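Local coordinates for protein fucose-binding lectin (Kordia periserrulae, PDB 6HTN) that binds methyl alpha-L-fucopyranoside in pockets between the blades of a beta-propeller and probably acts as a carbohydrate-recognising lectin, at residues G2-L7 with I64-Y69; R16-Q21 with G40-Q45; V126-C131 with W137-Y142. All blocks are in the same frame, centred on the assembly; numbering follows the deposited sequence.

The three contacts belong to a propeller lectin whose sugar sites lie between successive four-stranded sheets. Contacts 1 and 2 share one fucoside. Contact 2 supplies Arg16 from the first sheet and Ala41 from the loop that follows it, and contact 1 supplies Ile64 and Ile66 from the second. Their centres are 12 Å apart, and strands 3-7 and 13-20 are neighbours in the first sheet. Contacts 1 and 3 share the next fucoside, held by Arg67 and Trp137, with centres 21 Å apart. Contact 3 also grips a third fucoside through Glu129 and Ala141. Contacts 2 and 3 do not touch: their nearest atoms are about 15 Å apart. All three reach the second subunit.

Contact 1 (G2-L7 with I64-Y69); sequences GATSWL and IHIRVY. Unlike the reference sequence in segment 2-7: Leu7 (reference Val). With MFU (methyl alpha-L-fucopyranoside), chain H; MFU (methyl alpha-L-fucopyranoside), chain G.
In Trp6, chi1 of 66° sets CG between the backbone N and the carbonyl carbon, and the indole is carried toward strand 64-69. Ile64 answers with CG1 on the side away from its own backbone N (chi1 -168°). That branch lies over one face of the indole. Ile64 CG1 sits 3.5 Å from the centroid of the six-membered ring of Trp6, only 6° off the ring normal. This is a CH-pi contact. The chain end follows the same face, with Ile64 CD1 3.4 Å from Trp6 CD2 at the ring fusion. The other branch, CG2, lies between the indole and the sugar: it is near Trp6 CZ2 and 3.8 Å from C6, the methyl group of the fucoside of chain G.

Ile66 carries its CD1 to the same methyl group, 4.0 Å from C6. Its CD1 meets Trp6 CZ3 only loosely and obliquely, at 4.2 Å. The two isoleucines thus give the sugar methyl an apolar bed, and Trp6 backs Ile64 from the first sheet. Across the contact the junction is wholly apolar.

Arg67 serves the next site. Its NE donates to O4 of the fucoside of chain H at 2.8 Å, and its NH2 donates to O5 of that sugar. NH1 is tied back to Ile66 O at 2.9 Å, which helps to fix the rotation of the guanidinium group.

Strands 3-7 and 64-69 run nearly antiparallel, with axes 9.4 Å apart, so two propeller sheets pack face on face here. His14 of strand 13-20 stacks on Trp6, and Thr4 OG1 bonds to Ser56 OG of strand 53-58. Strand 3-7 also meets the second subunit, where Gly2 N bonds to Asp103 of that chain.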
loop_
_atom_site.group_PDB
_atom_site.type_symbol
_atom_site.label_atom_id
_atom_site.label_comp_id
_atom_site.label_asym_id
_atom_site.label_seq_id
_atom_site.Cartn_x
_atom_site.Cartn_y
_atom_site.Cartn_z
ATOM N N GLY A 2 -14.251 2.193 -3.189
ATOM C CA GLY A 2 -14.956 3.019 -4.184
ATOM C C GLY A 2 -16.305 3.486 -3.717
ATOM O O GLY A 2 -16.919 2.793 -2.904
ATOM N N ALA A 3 -16.734 4.671 -4.115
ATOM C CA ALA A 3 -18.039 5.243 -3.749
ATOM C C ALA A 3 -18.735 5.731 -4.994
ATOM O O ALA A 3 -18.080 6.463 -5.797
ATOM C CB ALA A 3 -17.881 6.330 -2.772
ATOM N N THR A 4 -20.000 5.410 -5.181
ATOM C CA THR A 4 -20.778 5.989 -6.297
ATOM C C THR A 4 -22.158 6.312 -5.770
ATOM O O THR A 4 -22.556 5.756 -4.712
ATOM C CB THR A 4 -20.753 5.115 -7.538
ATOM O OG1 THR A 4 -21.221 5.916 -8.665
ATOM C CG2 THR A 4 -21.579 3.860 -7.402
ATOM N N SER A 5 -22.888 7.202 -6.402
ATOM C CA SER A 5 -24.220 7.587 -5.889
ATOM C C SER A 5 -25.053 8.088 -7.070
ATOM O O SER A 5 -24.478 8.521 -8.111
ATOM C CB SER A 5 -24.150 8.614 -4.831
ATOM O OG SER A 5 -23.574 9.835 -5.259
ATOM N N TRP A 6 -26.375 8.070 -6.897
ATOM C CA TRP A 6 -27.282 8.639 -7.922
ATOM C C TRP A 6 -28.555 9.086 -7.233
ATOM O O TRP A 6 -28.894 8.591 -6.157
ATOM C CB TRP A 6 -27.587 7.659 -9.054
ATOM C CG TRP A 6 -28.364 6.449 -8.634
ATOM C CD1 TRP A 6 -29.726 6.278 -8.706
ATOM C CD2 TRP A 6 -27.859 5.261 -8.017
ATOM N NE1 TRP A 6 -30.086 5.045 -8.215
ATOM C CE2 TRP A 6 -28.956 4.384 -7.811
ATOM C CE3 TRP A 6 -26.561 4.799 -7.701
ATOM C CZ2 TRP A 6 -28.817 3.121 -7.255
ATOM C CZ3 TRP A 6 -26.425 3.525 -7.221
ATOM C CH2 TRP A 6 -27.529 2.715 -6.953
ATOM N N LEU A 7 -29.238 10.032 -7.862
ATOM C CA LEU A 7 -30.565 10.507 -7.404
ATOM C C LEU A 7 -31.637 9.859 -8.248
ATOM O O LEU A 7 -31.491 9.778 -9.481
ATOM C CB LEU A 7 -30.619 12.010 -7.590
ATOM C CG LEU A 7 -29.869 12.823 -6.565
ATOM C CD1 LEU A 7 -29.718 14.260 -7.080
ATOM C CD2 LEU A 7 -30.458 12.793 -5.174
ATOM N N ILE A 64 -30.377 2.196 -13.080
ATOM C CA ILE A 64 -28.941 2.423 -12.713
ATOM C C ILE A 64 -28.095 1.349 -13.343
ATOM O O ILE A 64 -28.440 0.131 -13.353
ATOM C CB ILE A 64 -28.779 2.539 -11.201
ATOM C CG1 ILE A 64 -27.388 3.051 -10.815
ATOM C CG2 ILE A 64 -29.032 1.203 -10.524
ATOM C CD1 ILE A 64 -27.141 4.485 -11.234
ATOM N N HIS A 65 -26.903 1.740 -13.818
ATOM C CA HIS A 65 -25.861 0.828 -14.295
ATOM C C HIS A 65 -24.622 1.132 -13.451
ATOM O O HIS A 65 -24.353 2.338 -13.222
ATOM C CB HIS A 65 -25.519 1.059 -15.767
ATOM C CG HIS A 65 -26.707 0.848 -16.647
ATOM N ND1 HIS A 65 -26.807 -0.293 -17.410
ATOM C CD2 HIS A 65 -27.799 1.615 -16.871
ATOM C CE1 HIS A 65 -27.990 -0.227 -18.084
ATOM N NE2 HIS A 65 -28.615 0.902 -17.741
ATOM N N ILE A 66 -23.950 0.093 -12.979
ATOM C CA ILE A 66 -22.771 0.300 -12.103
ATOM C C ILE A 66 -21.620 -0.500 -12.683
ATOM O O ILE A 66 -21.782 -1.614 -13.175
ATOM C CB ILE A 66 -23.064 -0.130 -10.652
ATOM C CG1 ILE A 66 -24.311 0.520 -10.085
ATOM C CG2 ILE A 66 -21.844 0.116 -9.776
ATOM C CD1 ILE A 66 -24.762 -0.020 -8.735
ATOM N N ARG A 67 -20.413 0.081 -12.629
ATOM C CA ARG A 67 -19.197 -0.626 -13.006
ATOM C C ARG A 67 -18.178 -0.443 -11.882
ATOM O O ARG A 67 -17.970 0.680 -11.421
ATOM C CB ARG A 67 -18.649 -0.085 -14.334
ATOM C CG ARG A 67 -19.570 -0.275 -15.532
ATOM C CD ARG A 67 -19.683 -1.719 -15.917
ATOM N NE ARG A 67 -20.529 -1.929 -17.117
ATOM C CZ ARG A 67 -21.844 -2.044 -17.088
ATOM N NH1 ARG A 67 -22.544 -1.948 -15.965
ATOM N NH2 ARG A 67 -22.469 -2.249 -18.243
ATOM N N VAL A 68 -17.594 -1.554 -11.464
ATOM C CA VAL A 68 -16.626 -1.604 -10.344
ATOM C C VAL A 68 -15.357 -2.240 -10.888
ATOM O O VAL A 68 -15.418 -3.243 -11.605
ATOM C CB VAL A 68 -17.232 -2.452 -9.184
ATOM C CG1 VAL A 68 -16.300 -2.646 -8.062
ATOM C CG2 VAL A 68 -18.498 -1.843 -8.683
ATOM N N TYR A 69 -14.211 -1.663 -10.550
ATOM C CA TYR A 69 -12.884 -2.052 -11.060
ATOM C C TYR A 69 -11.921 -2.308 -9.903
ATOM O O TYR A 69 -11.767 -1.449 -9.029
ATOM C CB TYR A 69 -12.336 -0.948 -11.993
ATOM C CG TYR A 69 -13.229 -0.646 -13.173
ATOM C CD1 TYR A 69 -13.154 -1.420 -14.320
ATOM C CD2 TYR A 69 -14.216 0.321 -13.077
ATOM C CE1 TYR A 69 -14.025 -1.188 -15.381
ATOM C CE2 TYR A 69 -15.101 0.546 -14.111
ATOM C CZ TYR A 69 -15.017 -0.224 -15.258
ATOM O OH TYR A 69 -15.936 -0.049 -16.267
HETATM C C1 MFU H . -20.425 -4.157 -20.906
HETATM C C2 MFU H . -19.012 -4.481 -20.420
HETATM C C3 MFU H . -18.062 -3.437 -21.002
HETATM C C4 MFU H . -18.485 -2.077 -20.546
HETATM C C5 MFU H . -19.925 -1.823 -21.070
HETATM C C6 MFU H . -20.428 -0.467 -20.637
HETATM O O1 MFU H . -20.400 -4.384 -22.325
HETATM O O2 MFU H . -18.695 -5.798 -20.880
HETATM O O3 MFU H . -16.725 -3.774 -20.619
HETATM O O4 MFU H . -18.536 -1.945 -19.131
HETATM O O5 MFU H . -20.799 -2.863 -20.472
HETATM C CM MFU H . -21.697 -4.017 -22.831
HETATM C C1 MFU G . -29.299 -3.369 -4.903
HETATM C C2 MFU G . -27.960 -4.097 -4.765
HETATM C C3 MFU G . -27.295 -4.476 -6.046
HETATM C C4 MFU G . -27.057 -3.207 -6.850
HETATM C C5 MFU G . -28.469 -2.607 -6.964
HETATM C C6 MFU G . -28.381 -1.230 -7.694
HETATM O O1 MFU G . -30.025 -4.320 -5.601
HETATM O O2 MFU G . -28.206 -5.386 -4.092
HETATM O O3 MFU G . -26.014 -5.131 -5.891
HETATM O O4 MFU G . -26.273 -2.243 -6.107
HETATM O O5 MFU G . -29.000 -2.186 -5.701
HETATM C CM MFU G . -31.383 -3.843 -5.807
#

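Contact 2 (R16-Q21 with G40-Q45); sequences RIYSLQ and GALTNQ. With MFU (methyl alpha-L-fucopyranoside), chain G.
Gln21, Tyr18 and Leu42 bury the most surface here, and Asn44 completes the contact. Gln21 NE2 donates to Asn44 OD1 at 2.8 Å. The two side chains cross at about a right angle, yet their amide planes are only 17° apart. The donor stands 32° out of the carbonyl plane of Asn44. The chain of Gln21 is extended beyond CG (chi2 169°), which lets it span the gap to the turn. A water closes the other side of the pair. It donates to Gln21 OE1 at 2.7 Å and accepts from Asn44 ND2. Gln21 NE2 also bonds to Lys26 O. With the water on OE1, both ends of the amide have partners. Crystal neighbours touch both Gln21 and Asn44.

Tyr18, earlier on the strand than Gln21, meets Leu42 of the loop. Tyr18 CE1 lies 4.0 Å from Leu42 CD1, which approaches the ring obliquely. Leu42 was modelled in two conformers, so this detail holds for one of them.

Segment 40-45 is two overlapping beta turns, type I from Gly40 to Thr43 and type II from Leu42 to Gln45. Gly40 O is gripped twice from the same face of its carbonyl plane, by Thr43 N and by Thr43 OG1, the latter at 2.9 Å.

The turn and the strand meet again through the fucoside of chain G. Arg16 NH2 gives O5 of the sugar a bond of 2.8 Å, and Arg16 NE binds O4. Ala41 N donates to O2 at 2.9 Å. Glu29 ties these parts together: OE2 pairs with Tyr18 OH, while OE1 takes Leu42 N and bonds to the sugar. The chemistry implies one apolar touch at Leu42, a pocket residue, and an amide-amide hydrogen bond with a bridging water farther along the strand. The sugar itself is bound by N-H donors of Arg16 and Ala41 and by the carboxylate of Glu29.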
loop_
_atom_site.group_PDB
_atom_site.type_symbol
_atom_site.label_atom_id
_atom_site.label_comp_id
_atom_site.label_asym_id
_atom_site.label_seq_id
_atom_site.Cartn_x
_atom_site.Cartn_y
_atom_site.Cartn_z
ATOM N N ARG A 16 -23.628 3.585 -3.046
ATOM C CA ARG A 16 -23.049 2.236 -3.162
ATOM C C ARG A 16 -21.565 2.357 -2.809
ATOM O O ARG A 16 -20.847 3.101 -3.534
ATOM C CB ARG A 16 -23.273 1.558 -4.491
ATOM C CG ARG A 16 -24.743 1.369 -4.847
ATOM C CD ARG A 16 -25.361 0.264 -3.966
ATOM N NE ARG A 16 -26.778 0.021 -4.361
ATOM C CZ ARG A 16 -27.834 0.668 -3.904
ATOM N NH1 ARG A 16 -27.748 1.674 -3.092
ATOM N NH2 ARG A 16 -29.024 0.292 -4.320
ATOM N N ILE A 17 -21.123 1.678 -1.768
ATOM C CA ILE A 17 -19.739 1.795 -1.231
ATOM C C ILE A 17 -19.086 0.430 -1.354
ATOM O O ILE A 17 -19.602 -0.553 -0.757
ATOM C CB ILE A 17 -19.748 2.335 0.197
ATOM C CG1 ILE A 17 -20.610 3.571 0.392
ATOM C CG2 ILE A 17 -18.328 2.519 0.701
ATOM C CD1 ILE A 17 -20.215 4.765 -0.511
ATOM N N TYR A 18 -17.958 0.331 -2.028
ATOM C CA TYR A 18 -17.261 -0.920 -2.339
ATOM C C TYR A 18 -15.930 -0.978 -1.599
ATOM O O TYR A 18 -15.156 0.004 -1.633
ATOM C CB TYR A 18 -17.042 -1.054 -3.853
ATOM C CG TYR A 18 -18.342 -1.042 -4.629
ATOM C CD1 TYR A 18 -19.096 -2.210 -4.780
ATOM C CD2 TYR A 18 -18.871 0.142 -5.092
ATOM C CE1 TYR A 18 -20.336 -2.171 -5.414
ATOM C CE2 TYR A 18 -20.086 0.188 -5.728
ATOM C CZ TYR A 18 -20.827 -0.970 -5.887
ATOM O OH TYR A 18 -22.107 -0.890 -6.427
ATOM N N SER A 19 -15.659 -2.112 -0.986
ATOM C CA SER A 19 -14.397 -2.307 -0.237
ATOM C C SER A 19 -13.987 -3.768 -0.234
ATOM O O SER A 19 -14.790 -4.647 -0.508
ATOM C CB SER A 19 -14.487 -1.743 1.132
ATOM O OG SER A 19 -15.483 -2.448 1.928
ATOM N N LEU A 20 -12.708 -4.028 0.026
ATOM C CA LEU A 20 -12.124 -5.386 0.043
ATOM C C LEU A 20 -12.113 -5.832 1.487
ATOM O O LEU A 20 -11.461 -5.185 2.349
ATOM C CB LEU A 20 -10.716 -5.365 -0.547
ATOM C CG LEU A 20 -10.013 -6.713 -0.510
ATOM C CD1 LEU A 20 -10.744 -7.743 -1.336
ATOM C CD2 LEU A 20 -8.592 -6.528 -0.986
ATOM N N GLN A 21 -12.803 -6.921 1.809
ATOM C CA GLN A 21 -12.867 -7.390 3.219
ATOM C C GLN A 21 -11.545 -8.043 3.659
ATOM O O GLN A 21 -11.065 -8.946 3.026
ATOM C CB GLN A 21 -14.025 -8.362 3.393
ATOM C CG GLN A 21 -15.368 -7.712 3.109
ATOM C CD GLN A 21 -16.492 -8.725 3.030
ATOM O OE1 GLN A 21 -17.045 -9.095 4.096
ATOM N NE2 GLN A 21 -16.801 -9.233 1.852
ATOM N N GLY A 40 -25.241 -5.250 -0.288
ATOM C CA GLY A 40 -25.680 -5.425 -1.658
ATOM C C GLY A 40 -25.367 -6.781 -2.225
ATOM O O GLY A 40 -24.521 -7.534 -1.664
ATOM N N ALA A 41 -25.941 -7.111 -3.360
ATOM C CA ALA A 41 -25.833 -8.404 -4.022
ATOM C C ALA A 41 -24.386 -8.755 -4.406
ATOM O O ALA A 41 -24.062 -9.913 -4.557
ATOM C CB ALA A 41 -26.759 -8.462 -5.199
ATOM N N LEU A 42 -23.542 -7.733 -4.659
ATOM C CA LEU A 42 -22.149 -8.029 -5.067
ATOM C C LEU A 42 -21.399 -8.746 -3.928
ATOM O O LEU A 42 -20.481 -9.494 -4.209
ATOM C CB LEU A 42 -21.465 -6.720 -5.482
ATOM C CG LEU A 42 -19.965 -6.815 -5.767
ATOM C CD1 LEU A 42 -19.580 -5.809 -6.879
ATOM C CD2 LEU A 42 -19.171 -6.532 -4.483
ATOM N N THR A 43 -21.809 -8.473 -2.694
ATOM C CA THR A 43 -21.070 -8.893 -1.474
ATOM C C THR A 43 -20.731 -10.374 -1.512
ATOM O O THR A 43 -21.636 -11.219 -1.732
ATOM C CB THR A 43 -21.876 -8.565 -0.240
ATOM O OG1 THR A 43 -22.051 -7.161 -0.189
ATOM C CG2 THR A 43 -21.236 -9.041 1.050
ATOM N N ASN A 44 -19.449 -10.692 -1.254
ATOM C CA ASN A 44 -18.913 -12.063 -1.059
ATOM C C ASN A 44 -18.881 -12.848 -2.365
ATOM O O ASN A 44 -18.542 -14.038 -2.288
ATOM C CB ASN A 44 -19.649 -12.782 0.082
ATOM C CG ASN A 44 -19.217 -12.216 1.411
ATOM O OD1 ASN A 44 -18.123 -11.643 1.557
ATOM N ND2 ASN A 44 -20.042 -12.387 2.444
ATOM N N GLN A 45 -19.183 -12.271 -3.521
ATOM C CA GLN A 45 -19.136 -13.034 -4.767
ATOM C C GLN A 45 -17.742 -13.087 -5.375
ATOM O O GLN A 45 -17.434 -14.060 -6.080
ATOM C CB GLN A 45 -20.081 -12.504 -5.832
ATOM C CG GLN A 45 -21.553 -12.648 -5.523
ATOM C CD GLN A 45 -22.354 -12.430 -6.805
ATOM O OE1 GLN A 45 -22.114 -13.073 -7.830
ATOM N NE2 GLN A 45 -23.227 -11.426 -6.791
HETATM C C1 MFU G . -29.299 -3.369 -4.903
HETATM C C2 MFU G . -27.960 -4.097 -4.765
HETATM C C3 MFU G . -27.295 -4.476 -6.046
HETATM C C4 MFU G . -27.057 -3.207 -6.850
HETATM C C5 MFU G . -28.469 -2.607 -6.964
HETATM C C6 MFU G . -28.381 -1.230 -7.694
HETATM O O1 MFU G . -30.025 -4.320 -5.601
HETATM O O2 MFU G . -28.206 -5.386 -4.092
HETATM O O3 MFU G . -26.014 -5.131 -5.891
HETATM O O4 MFU G . -26.273 -2.243 -6.107
HETATM O O5 MFU G . -29.000 -2.186 -5.701
HETATM C CM MFU G . -31.383 -3.843 -5.807
HETATM O O HOH W 1 -18.871 -10.880 4.841
#

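Contact 3 (V126-C131 with W137-Y142); sequences VQKEYC and WYVGAY. With MFU (methyl alpha-L-fucopyranoside), chain I; MFU (methyl alpha-L-fucopyranoside), chain H.
Glu129 OE1 is gripped by the loop after strand 138-139 and by the sugar. Tyr142 N donates to it at 3.3 Å from above the carboxylate plane, and O3 of the fucoside of chain I donates at 2.6 Å. Glu129 OE2 takes O4 of the same sugar at 2.7 Å, so the carboxylate clasps two neighbouring hydroxyls. The chain of Glu129 reaches them fully extended, with CG placed opposite the backbone N (chi1 175°). Ala141 N adds a bond to O2. Gly140 has no side chain, and its CA passes close by Glu129 OE1 and Cys131 SG.

The Tyr142 ring reaches Gln127. Its OH donates to Gln127 OE1 at 2.6 Å, almost straight along the C=O axis. The ring and the amide are nearly coplanar, 4° apart. The coplanar meeting at the ring edge is consistent with the bond helping to set the orientation of the amide.

Backbone bonds pair the strands in antiparallel fashion. Cys131 and Tyr138 form a hydrogen-bonded pair, and Tyr130 and Val139 a non-hydrogen-bonded one. Gly140 N also donates to Glu129 O at 2.8 Å. Over one face of the Tyr138 ring sits Cys131 CB, 3.5 Å from the centroid, and Cys131 SG makes an oblique sulfur-aromatic contact with the same ring. The phenol OH of Tyr138 bonds to Asp133. On the other face of the sheet Val139 CG2 meets the edge of the Tyr130 ring. Trp137 turns to the previous site, where its NE1 donates to O3 of the fucoside of chain H at 2.8 Å.

Strand 138-139 is the last strand of the third sheet within this chain, and strand 127-132 lies between it and strand 114-121. Arg117 flanks Glu129 and Cys131. Trp37 of the second subunit meets Tyr142 edge-to-face and also binds the fucoside of chain I, so this pocket lies between two chains.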
loop_
_atom_site.group_PDB
_atom_site.type_symbol
_atom_site.label_atom_id
_atom_site.label_comp_id
_atom_site.label_asym_id
_atom_site.label_seq_id
_atom_site.Cartn_x
_atom_site.Cartn_y
_atom_site.Cartn_z
ATOM N N VAL A 126 3.777 2.485 -15.104
ATOM C CA VAL A 126 3.226 3.525 -15.968
ATOM C C VAL A 126 1.746 3.656 -15.651
ATOM O O VAL A 126 1.024 2.640 -15.644
ATOM C CB VAL A 126 3.442 3.228 -17.446
ATOM C CG1 VAL A 126 2.886 4.342 -18.316
ATOM C CG2 VAL A 126 4.935 3.035 -17.752
ATOM N N GLN A 127 1.322 4.909 -15.435
ATOM C CA GLN A 127 -0.121 5.160 -15.254
ATOM C C GLN A 127 -0.799 5.017 -16.620
ATOM O O GLN A 127 -0.379 5.758 -17.585
ATOM C CB GLN A 127 -0.370 6.580 -14.775
ATOM C CG GLN A 127 0.219 6.966 -13.441
ATOM C CD GLN A 127 -0.271 8.325 -12.975
ATOM O OE1 GLN A 127 -1.081 8.963 -13.642
ATOM N NE2 GLN A 127 0.200 8.793 -11.823
ATOM N N LYS A 128 -1.769 4.150 -16.738
ATOM C CA LYS A 128 -2.464 3.898 -17.991
ATOM C C LYS A 128 -3.921 4.295 -17.865
ATOM O O LYS A 128 -4.524 4.139 -16.786
ATOM C CB LYS A 128 -2.380 2.417 -18.373
ATOM C CG LYS A 128 -0.996 1.923 -18.703
ATOM C CD LYS A 128 -0.441 2.625 -19.938
ATOM C CE LYS A 128 0.684 1.875 -20.605
ATOM N NZ LYS A 128 1.098 2.556 -21.865
ATOM N N GLU A 129 -4.499 4.691 -18.999
ATOM C CA GLU A 129 -5.945 4.958 -19.144
ATOM C C GLU A 129 -6.510 3.924 -20.101
ATOM O O GLU A 129 -5.961 3.760 -21.203
ATOM C CB GLU A 129 -6.147 6.346 -19.710
ATOM C CG GLU A 129 -7.578 6.732 -20.036
ATOM C CD GLU A 129 -7.687 8.044 -20.810
ATOM O OE1 GLU A 129 -6.977 8.127 -21.846
ATOM O OE2 GLU A 129 -8.463 8.942 -20.395
ATOM N N TYR A 130 -7.598 3.270 -19.694
ATOM C CA TYR A 130 -8.334 2.329 -20.539
ATOM C C TYR A 130 -9.693 2.929 -20.827
ATOM O O TYR A 130 -10.332 3.510 -19.952
ATOM C CB TYR A 130 -8.428 0.967 -19.838
ATOM C CG TYR A 130 -7.088 0.460 -19.406
ATOM C CD1 TYR A 130 -6.152 0.082 -20.339
ATOM C CD2 TYR A 130 -6.745 0.417 -18.063
ATOM C CE1 TYR A 130 -4.882 -0.322 -19.948
ATOM C CE2 TYR A 130 -5.476 0.005 -17.670
ATOM C CZ TYR A 130 -4.539 -0.343 -18.615
ATOM O OH TYR A 130 -3.285 -0.781 -18.277
ATOM N N CYS A 131 -10.067 2.856 -22.112
ATOM C CA CYS A 131 -11.218 3.635 -22.615
ATOM C C CYS A 131 -12.265 2.718 -23.227
ATOM O O CYS A 131 -11.909 1.795 -24.014
ATOM C CB CYS A 131 -10.787 4.575 -23.744
ATOM S SG CYS A 131 -9.442 5.688 -23.273
ATOM N N TRP A 137 -12.364 -2.072 -25.485
ATOM C CA TRP A 137 -11.456 -1.272 -24.637
ATOM C C TRP A 137 -10.197 -0.975 -25.425
ATOM O O TRP A 137 -9.641 -1.877 -26.107
ATOM C CB TRP A 137 -11.152 -2.037 -23.352
ATOM C CG TRP A 137 -12.333 -2.055 -22.439
ATOM C CD1 TRP A 137 -13.289 -3.037 -22.353
ATOM C CD2 TRP A 137 -12.688 -1.089 -21.450
ATOM N NE1 TRP A 137 -14.206 -2.726 -21.405
ATOM C CE2 TRP A 137 -13.881 -1.525 -20.822
ATOM C CE3 TRP A 137 -12.117 0.118 -21.016
ATOM C CZ2 TRP A 137 -14.494 -0.818 -19.801
ATOM C CZ3 TRP A 137 -12.707 0.816 -20.006
ATOM C CH2 TRP A 137 -13.877 0.347 -19.389
ATOM N N TYR A 138 -9.697 0.240 -25.284
ATOM C CA TYR A 138 -8.411 0.627 -25.888
ATOM C C TYR A 138 -7.628 1.491 -24.904
ATOM O O TYR A 138 -8.222 2.186 -24.031
ATOM C CB TYR A 138 -8.689 1.354 -27.218
ATOM C CG TYR A 138 -9.406 2.666 -27.118
ATOM C CD1 TYR A 138 -8.705 3.866 -27.015
ATOM C CD2 TYR A 138 -10.784 2.766 -27.228
ATOM C CE1 TYR A 138 -9.339 5.091 -26.943
ATOM C CE2 TYR A 138 -11.443 3.986 -27.174
ATOM C CZ TYR A 138 -10.727 5.164 -27.030
ATOM O OH TYR A 138 -11.332 6.384 -26.936
ATOM N N VAL A 139 -6.327 1.533 -25.125
ATOM C CA VAL A 139 -5.427 2.359 -24.290
ATOM C C VAL A 139 -5.557 3.802 -24.762
ATOM O O VAL A 139 -5.356 4.058 -25.974
ATOM C CB VAL A 139 -3.975 1.838 -24.305
ATOM C CG1 VAL A 139 -3.055 2.799 -23.568
ATOM C CG2 VAL A 139 -3.886 0.437 -23.768
ATOM N N GLY A 140 -5.880 4.715 -23.853
ATOM C CA GLY A 140 -6.104 6.121 -24.163
ATOM C C GLY A 140 -4.839 6.915 -24.255
ATOM O O GLY A 140 -3.708 6.392 -23.945
ATOM N N ALA A 141 -4.998 8.191 -24.596
ATOM C CA ALA A 141 -3.849 9.106 -24.764
ATOM C C ALA A 141 -3.322 9.629 -23.428
ATOM O O ALA A 141 -2.271 10.284 -23.393
ATOM C CB ALA A 141 -4.317 10.264 -25.627
ATOM N N TYR A 142 -3.992 9.349 -22.313
ATOM C CA TYR A 142 -3.558 9.893 -21.011
ATOM C C TYR A 142 -2.107 9.506 -20.746
ATOM O O TYR A 142 -1.711 8.327 -20.911
ATOM C CB TYR A 142 -4.423 9.302 -19.874
ATOM C CG TYR A 142 -3.934 9.684 -18.514
ATOM C CD1 TYR A 142 -4.315 10.861 -17.906
ATOM C CD2 TYR A 142 -3.051 8.856 -17.810
ATOM C CE1 TYR A 142 -3.862 11.259 -16.671
ATOM C CE2 TYR A 142 -2.625 9.215 -16.546
ATOM C CZ TYR A 142 -2.998 10.422 -15.971
ATOM O OH TYR A 142 -2.568 10.794 -14.733
HETATM C C1 MFU I . -9.971 9.528 -25.727
HETATM C C2 MFU I . -8.704 9.307 -24.916
HETATM C C3 MFU I . -8.351 10.548 -24.126
HETATM C C4 MFU I . -9.452 11.069 -23.319
HETATM C C5 MFU I . -10.646 11.276 -24.244
HETATM C C6 MFU I . -11.855 11.790 -23.574
HETATM O O1 MFU I . -9.483 10.492 -26.657
HETATM O O2 MFU I . -7.650 8.822 -25.742
HETATM O O3 MFU I . -7.155 10.254 -23.345
HETATM O O4 MFU I . -9.922 10.046 -22.352
HETATM O O5 MFU I . -10.960 10.098 -24.990
HETATM C CM MFU I . -10.431 10.772 -27.664
HETATM C C1 MFU H . -20.425 -4.157 -20.906
HETATM C C2 MFU H . -19.012 -4.481 -20.420
HETATM C C3 MFU H . -18.062 -3.437 -21.002
HETATM C C4 MFU H . -18.485 -2.077 -20.546
HETATM C C5 MFU H . -19.925 -1.823 -21.070
HETATM C C6 MFU H . -20.428 -0.467 -20.637
HETATM O O1 MFU H . -20.400 -4.384 -22.325
HETATM O O2 MFU H . -18.695 -5.798 -20.880
HETATM O O3 MFU H . -16.725 -3.774 -20.619
HETATM O O4 MFU H . -18.536 -1.945 -19.131
HETATM O O5 MFU H . -20.799 -2.863 -20.472
HETATM C CM MFU H . -21.697 -4.017 -22.831
HETATM O O HOH W 2 0.257 6.587 -19.959
HETATM O O HOH W 3 -2.852 5.727 -21.301
#